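Local coordinates for protein subclass B3 metallo-beta-lactamase (Sphingobium indicum, PDB 7LUU) that probably hydrolyses beta-lactam antibiotics, using two zinc ions held in an active site in which a glutamate is one of the metal ligands, at residues R45-E50 with A169-S174; E150-G155 with S174-M179. All blocks are in the same frame, centred on the assembly; numbering follows the deposited sequence.

Interaction 1 (R45-E50 with A169-S174). With SO4 (sulfate ion), chain E.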
loop_
_atom_site.group_PDB
_atom_site.type_symbol
_atom_site.label_atom_id
_atom_site.label_comp_id
_atom_site.label_asym_id
_atom_site.label_seq_id
_atom_site.Cartn_x
_atom_site.Cartn_y
_atom_site.Cartn_z
ATOM N N ARG A 45 -13.332 -12.109 8.744
ATOM C CA ARG A 45 -14.690 -11.636 8.990
ATOM C C ARG A 45 -14.876 -10.267 8.319
ATOM O O ARG A 45 -14.005 -9.401 8.473
ATOM C CB ARG A 45 -14.926 -11.622 10.529
ATOM C CG ARG A 45 -16.348 -11.261 10.987
ATOM C CD ARG A 45 -16.492 -11.239 12.548
ATOM N NE ARG A 45 -16.060 -12.526 13.074
ATOM C CZ ARG A 45 -15.026 -12.681 13.899
ATOM N NH1 ARG A 45 -14.307 -11.650 14.305
ATOM N NH2 ARG A 45 -14.654 -13.925 14.223
ATOM N N PRO A 46 -15.908 -10.073 7.464
ATOM C CA PRO A 46 -15.935 -8.913 6.545
ATOM C C PRO A 46 -16.025 -7.577 7.253
ATOM O O PRO A 46 -16.616 -7.452 8.348
ATOM C CB PRO A 46 -17.212 -9.133 5.721
ATOM C CG PRO A 46 -17.459 -10.627 5.853
ATOM C CD PRO A 46 -17.045 -11.008 7.200
ATOM N N MET A 47 -15.396 -6.585 6.639
ATOM C CA MET A 47 -15.528 -5.176 7.007
ATOM C C MET A 47 -16.065 -4.343 5.852
ATOM O O MET A 47 -15.823 -4.633 4.702
ATOM C CB MET A 47 -14.138 -4.577 7.425
ATOM C CG MET A 47 -13.645 -5.345 8.637
ATOM S SD MET A 47 -12.014 -4.722 9.192
ATOM C CE MET A 47 -12.539 -3.192 9.926
ATOM N N ALA A 48 -16.686 -3.217 6.196
ATOM C CA ALA A 48 -17.088 -2.195 5.229
ATOM C C ALA A 48 -17.781 -2.791 4.013
ATOM O O ALA A 48 -17.391 -2.580 2.861
ATOM C CB ALA A 48 -15.869 -1.366 4.825
ATOM N N VAL A 49 -18.830 -3.560 4.287
ATOM C CA VAL A 49 -19.399 -4.398 3.246
ATOM C C VAL A 49 -20.018 -3.562 2.136
ATOM O O VAL A 49 -19.935 -3.921 0.951
ATOM C CB VAL A 49 -20.395 -5.358 3.916
ATOM C CG1 VAL A 49 -21.145 -6.122 2.841
ATOM C CG2 VAL A 49 -19.645 -6.339 4.827
ATOM N N GLU A 50 -20.600 -2.402 2.453
ATOM C CA GLU A 50 -21.164 -1.557 1.397
ATOM C C GLU A 50 -20.060 -0.945 0.517
ATOM O O GLU A 50 -20.109 -1.043 -0.727
ATOM C CB GLU A 50 -22.021 -0.460 2.034
ATOM C CG GLU A 50 -23.336 -0.973 2.569
ATOM C CD GLU A 50 -24.063 -1.845 1.556
ATOM O OE1 GLU A 50 -24.425 -2.993 1.936
ATOM O OE2 GLU A 50 -24.232 -1.385 0.383
ATOM N N ALA A 169 -11.377 -1.735 14.808
ATOM C CA ALA A 169 -10.281 -2.690 14.910
ATOM C C ALA A 169 -10.326 -3.600 13.702
ATOM O O ALA A 169 -11.396 -3.850 13.136
ATOM C CB ALA A 169 -10.405 -3.527 16.211
ATOM N N TRP A 170 -9.172 -4.092 13.306
ATOM C CA TRP A 170 -9.102 -4.995 12.170
ATOM C C TRP A 170 -8.036 -6.046 12.469
ATOM O O TRP A 170 -7.334 -5.916 13.494
ATOM C CB TRP A 170 -8.813 -4.226 10.860
ATOM C CG TRP A 170 -7.746 -3.140 10.952
ATOM C CD1 TRP A 170 -6.420 -3.274 10.628
ATOM C CD2 TRP A 170 -7.955 -1.805 11.370
ATOM N NE1 TRP A 170 -5.789 -2.046 10.809
ATOM C CE2 TRP A 170 -6.717 -1.155 11.321
ATOM C CE3 TRP A 170 -9.113 -1.096 11.846
ATOM C CZ2 TRP A 170 -6.562 0.201 11.683
ATOM C CZ3 TRP A 170 -8.957 0.280 12.196
ATOM C CH2 TRP A 170 -7.680 0.891 12.125
ATOM N N PRO A 171 -7.915 -7.109 11.663
ATOM C CA PRO A 171 -7.020 -8.227 12.026
ATOM C C PRO A 171 -5.592 -7.757 12.308
ATOM O O PRO A 171 -4.931 -7.114 11.461
ATOM C CB PRO A 171 -7.100 -9.151 10.793
ATOM C CG PRO A 171 -8.556 -8.855 10.255
ATOM C CD PRO A 171 -8.712 -7.394 10.441
ATOM N N ALA A 172 -5.064 -8.144 13.466
ATOM C CA ALA A 172 -3.710 -7.757 13.840
ATOM C C ALA A 172 -2.681 -8.732 13.282
ATOM O O ALA A 172 -2.949 -9.915 13.080
ATOM C CB ALA A 172 -3.550 -7.671 15.362
ATOM N N VAL A 173 -1.475 -8.219 13.049
ATOM C CA VAL A 173 -0.390 -8.997 12.476
ATOM C C VAL A 173 0.698 -9.127 13.521
ATOM O O VAL A 173 1.097 -8.130 14.121
ATOM C CB VAL A 173 0.203 -8.259 11.244
ATOM C CG1 VAL A 173 1.442 -9.009 10.625
ATOM C CG2 VAL A 173 -0.823 -8.027 10.203
ATOM N N SER A 174 1.303 -10.293 13.596
ATOM C CA SER A 174 2.373 -10.453 14.563
ATOM C C SER A 174 3.720 -10.714 13.916
ATOM O O SER A 174 4.741 -10.360 14.505
ATOM C CB SER A 174 2.037 -11.595 15.545
ATOM O OG SER A 174 1.498 -12.716 14.852
HETATM S S SO4 E . -20.008 0.154 5.073
HETATM O O1 SO4 E . -19.294 0.271 6.344
HETATM O O2 SO4 E . -20.970 1.263 4.897
HETATM O O3 SO4 E . -19.120 0.236 3.892
HETATM O O4 SO4 E . -20.754 -1.071 5.100
#

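Interaction 2 (E150-G155 with S174-M179)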
loop_
_atom_site.group_PDB
_atom_site.type_symbol
_atom_site.label_atom_id
_atom_site.label_comp_id
_atom_site.label_asym_id
_atom_site.label_seq_id
_atom_site.Cartn_x
_atom_site.Cartn_y
_atom_site.Cartn_z
ATOM N N GLU A 150 3.939 -0.901 13.883
ATOM C CA GLU A 150 3.239 -0.686 15.154
ATOM C C GLU A 150 1.725 -0.698 14.947
ATOM O O GLU A 150 0.983 -1.300 15.754
ATOM C CB GLU A 150 3.635 0.659 15.769
ATOM C CG GLU A 150 5.090 0.712 16.233
ATOM C CD GLU A 150 5.508 2.082 16.722
ATOM O OE1 GLU A 150 4.740 3.048 16.603
ATOM O OE2 GLU A 150 6.638 2.165 17.268
ATOM N N GLY A 151 1.270 -0.074 13.854
ATOM C CA GLY A 151 -0.147 -0.100 13.536
ATOM C C GLY A 151 -0.611 -1.473 13.112
ATOM O O GLY A 151 -1.738 -1.851 13.399
ATOM N N LEU A 152 0.254 -2.228 12.413
ATOM C CA LEU A 152 -0.142 -3.578 11.994
ATOM C C LEU A 152 -0.288 -4.486 13.203
ATOM O O LEU A 152 -1.189 -5.311 13.243
ATOM C CB LEU A 152 0.901 -4.150 11.005
ATOM C CG LEU A 152 0.955 -3.424 9.644
ATOM C CD1 LEU A 152 2.118 -4.032 8.824
ATOM C CD2 LEU A 152 -0.365 -3.602 8.874
ATOM N N ARG A 153 0.603 -4.339 14.190
ATOM C CA ARG A 153 0.569 -5.170 15.397
ATOM C C ARG A 153 -0.672 -4.889 16.186
ATOM O O ARG A 153 -1.255 -5.809 16.823
ATOM C CB ARG A 153 1.784 -4.869 16.295
ATOM C CG ARG A 153 3.097 -5.427 15.847
ATOM C CD ARG A 153 4.283 -5.155 16.876
ATOM N NE ARG A 153 5.543 -5.307 16.179
ATOM C CZ ARG A 153 6.334 -4.301 15.808
ATOM N NH1 ARG A 153 7.471 -4.572 15.156
ATOM N NH2 ARG A 153 5.990 -3.044 16.093
ATOM N N ALA A 154 -1.102 -3.631 16.140
ATOM C CA ALA A 154 -2.282 -3.257 16.920
ATOM C C ALA A 154 -3.577 -3.577 16.207
ATOM O O ALA A 154 -4.618 -3.812 16.897
ATOM C CB ALA A 154 -2.251 -1.770 17.249
ATOM N N GLY A 155 -3.595 -3.542 14.881
ATOM C CA GLY A 155 -4.863 -3.611 14.142
ATOM C C GLY A 155 -5.819 -2.508 14.546
ATOM O O GLY A 155 -7.044 -2.727 14.596
ATOM N N SER A 174 1.303 -10.293 13.596
ATOM C CA SER A 174 2.373 -10.453 14.563
ATOM C C SER A 174 3.720 -10.714 13.916
ATOM O O SER A 174 4.741 -10.360 14.505
ATOM C CB SER A 174 2.037 -11.595 15.545
ATOM O OG SER A 174 1.498 -12.716 14.852
ATOM N N ARG A 175 3.758 -11.291 12.709
ATOM C CA ARG A 175 5.008 -11.821 12.135
ATOM C C ARG A 175 5.542 -10.725 11.222
ATOM O O ARG A 175 5.192 -10.703 10.028
ATOM C CB ARG A 175 4.771 -13.104 11.324
ATOM C CG ARG A 175 6.049 -13.766 10.713
ATOM C CD ARG A 175 5.714 -14.893 9.734
ATOM N NE ARG A 175 4.938 -15.981 10.340
ATOM C CZ ARG A 175 3.807 -16.497 9.837
ATOM N NH1 ARG A 175 3.292 -16.068 8.674
ATOM N NH2 ARG A 175 3.204 -17.511 10.510
ATOM N N LEU A 176 6.431 -9.854 11.770
ATOM C CA LEU A 176 6.715 -8.529 11.184
ATOM C C LEU A 176 8.203 -8.265 11.072
ATOM O O LEU A 176 8.973 -8.515 12.019
ATOM C CB LEU A 176 6.162 -7.398 12.025
ATOM C CG LEU A 176 4.661 -7.215 11.817
ATOM C CD1 LEU A 176 4.039 -6.601 13.018
ATOM C CD2 LEU A 176 4.417 -6.322 10.652
ATOM N N ARG A 177 8.605 -7.730 9.933
ATOM C CA ARG A 177 9.960 -7.311 9.671
ATOM C C ARG A 177 9.877 -5.836 9.381
ATOM O O ARG A 177 9.069 -5.437 8.541
ATOM C CB ARG A 177 10.529 -8.015 8.439
ATOM C CG ARG A 177 11.883 -7.446 7.985
ATOM C CD ARG A 177 12.417 -8.373 6.896
ATOM N NE ARG A 177 13.602 -7.864 6.246
ATOM C CZ ARG A 177 14.438 -8.643 5.556
ATOM N NH1 ARG A 177 15.519 -8.133 4.975
ATOM N NH2 ARG A 177 14.189 -9.950 5.469
ATOM N N VAL A 178 10.673 -5.030 10.083
ATOM C CA VAL A 178 10.681 -3.580 9.850
ATOM C C VAL A 178 11.781 -3.228 8.851
ATOM O O VAL A 178 12.940 -3.645 9.015
ATOM C CB VAL A 178 10.905 -2.831 11.163
ATOM C CG1 VAL A 178 11.166 -1.349 10.945
ATOM C CG2 VAL A 178 9.692 -3.024 12.051
ATOM N N MET A 179 11.437 -2.436 7.841
ATOM C CA MET A 179 12.453 -1.799 6.972
ATOM C C MET A 179 12.601 -0.328 7.288
ATOM O O MET A 179 11.604 0.376 7.457
ATOM C CB MET A 179 12.011 -1.842 5.544
ATOM C CG MET A 179 11.651 -3.100 5.336
ATOM S SD MET A 179 12.974 -3.931 4.753
ATOM C CE MET A 179 12.030 -3.990 3.274
HETATM O O HOH W 1 9.481 -6.380 14.416
#

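Interaction 1 (R45-E50 with A169-S174)
Met-47 makes this contact almost single-handed: the thioether end of one side chain meets Ala-169, Trp-170 and Pro-171, with no hydrogen bond between the two segments. Its sulfur SD lies 3.6 Å from CB of Trp-170, so the touch falls on the base of that side chain. Looser packing of SD on CD of Pro-171, at 4.4 Å, extends the apolar patch. From CA the chain runs out straight at chi2 and then bends at chi3 (74°), which carries the methyl CE to within 3.5 Å of the carbonyl O of Ala-169. Met-47 runs aslant past Trp-170, whose indole leads away from the contact: a chi1 of 43° sets CG between the backbone N and the carbonyl carbon, and the ring goes inward, edge-to-face with His-157 and about 5 Å from the side chain of the zinc ligand His-124. At the far end of 45-50, a sulfate, probably from the crystallisation liquor, accepts a nearly straight hydrogen bond from N of Glu-50 to its O4 (3.0 Å, 165°). N of Arg-51 binds it too, an anion sitting where helix 49-55 begins. Met-47 also packs on Tyr-125 and Pro-171 on Ala-132; helices 125-128 and 131-138 thus flank the place where the loop before helix 49-55 meets the connection from helix 146-154 to strand 176-178.

Interaction 2 (E150-G155 with S174-M179)
Leu-176 reaches from its strand toward the helix, between Leu-152 and Arg-153, joining the helix and second strand of the beta-alpha-beta unit 141-144, 146-154, 176-178. The two elements run nearly antiparallel (166°), their axes 10.1 Å apart at closest approach, a gap bridged by side chains without any direct hydrogen bond. The tight part lies on the buried side, where the two leucines meet at a slant. CD2 of Leu-176 sits 3.7 Å from CD1 of Leu-152 and 4.1 Å from its CB, so this one methyl lies against both the start and the tip of its partner. Leu-152 continues inward onto Ala-144 of the neighbouring strand and onto Pro-123, beside the zinc-binding residues.

The other methyl, CD1, meets the exposed Arg-153. There the arginine lies over it with its aliphatic stem, extended from CG to NE; the 3.2 Å between CG of Arg-153 and CD1 of Leu-176 is too short for two carbons to be taken at face value. Farther along, packing turns loose: the arginine crosses Val-178 at about a right angle, and NH1 comes no closer than 4.1 Å to CG2 of that valine. The polar link between the segments on this side is a water. Lying in the plane of the Arg-153 guanidinium, at its edge, it accepts from NH1 at 2.8 Å and donates to the carbonyl O of Leu-176 at 3.2 Å.

Overall arrangement
Along the chain the segments alternate: 45-50, then 150-155, then 169-174, which runs straight into 174-179 through the shared Ser-174. The centres of interactions 1 and 2 lie 15 Å apart, yet the backbone ties them together. N of Trp-170 probably bonds to O of Gly-155 (2.8 Å) and N of Val-173 to O of Leu-152 (2.9 Å), holding the returning loop to the end of helix 146-154. Interaction 2 belongs to the beta-alpha-beta unit whose strand 176-178 is the outermost of its sheet within the chain, while interaction 1 brings the N-terminal loop onto the same connection. Each has one side chain near the metal site: Trp-170 beside His-124, and Leu-152 about 7 Å from the side chain of Glu-122.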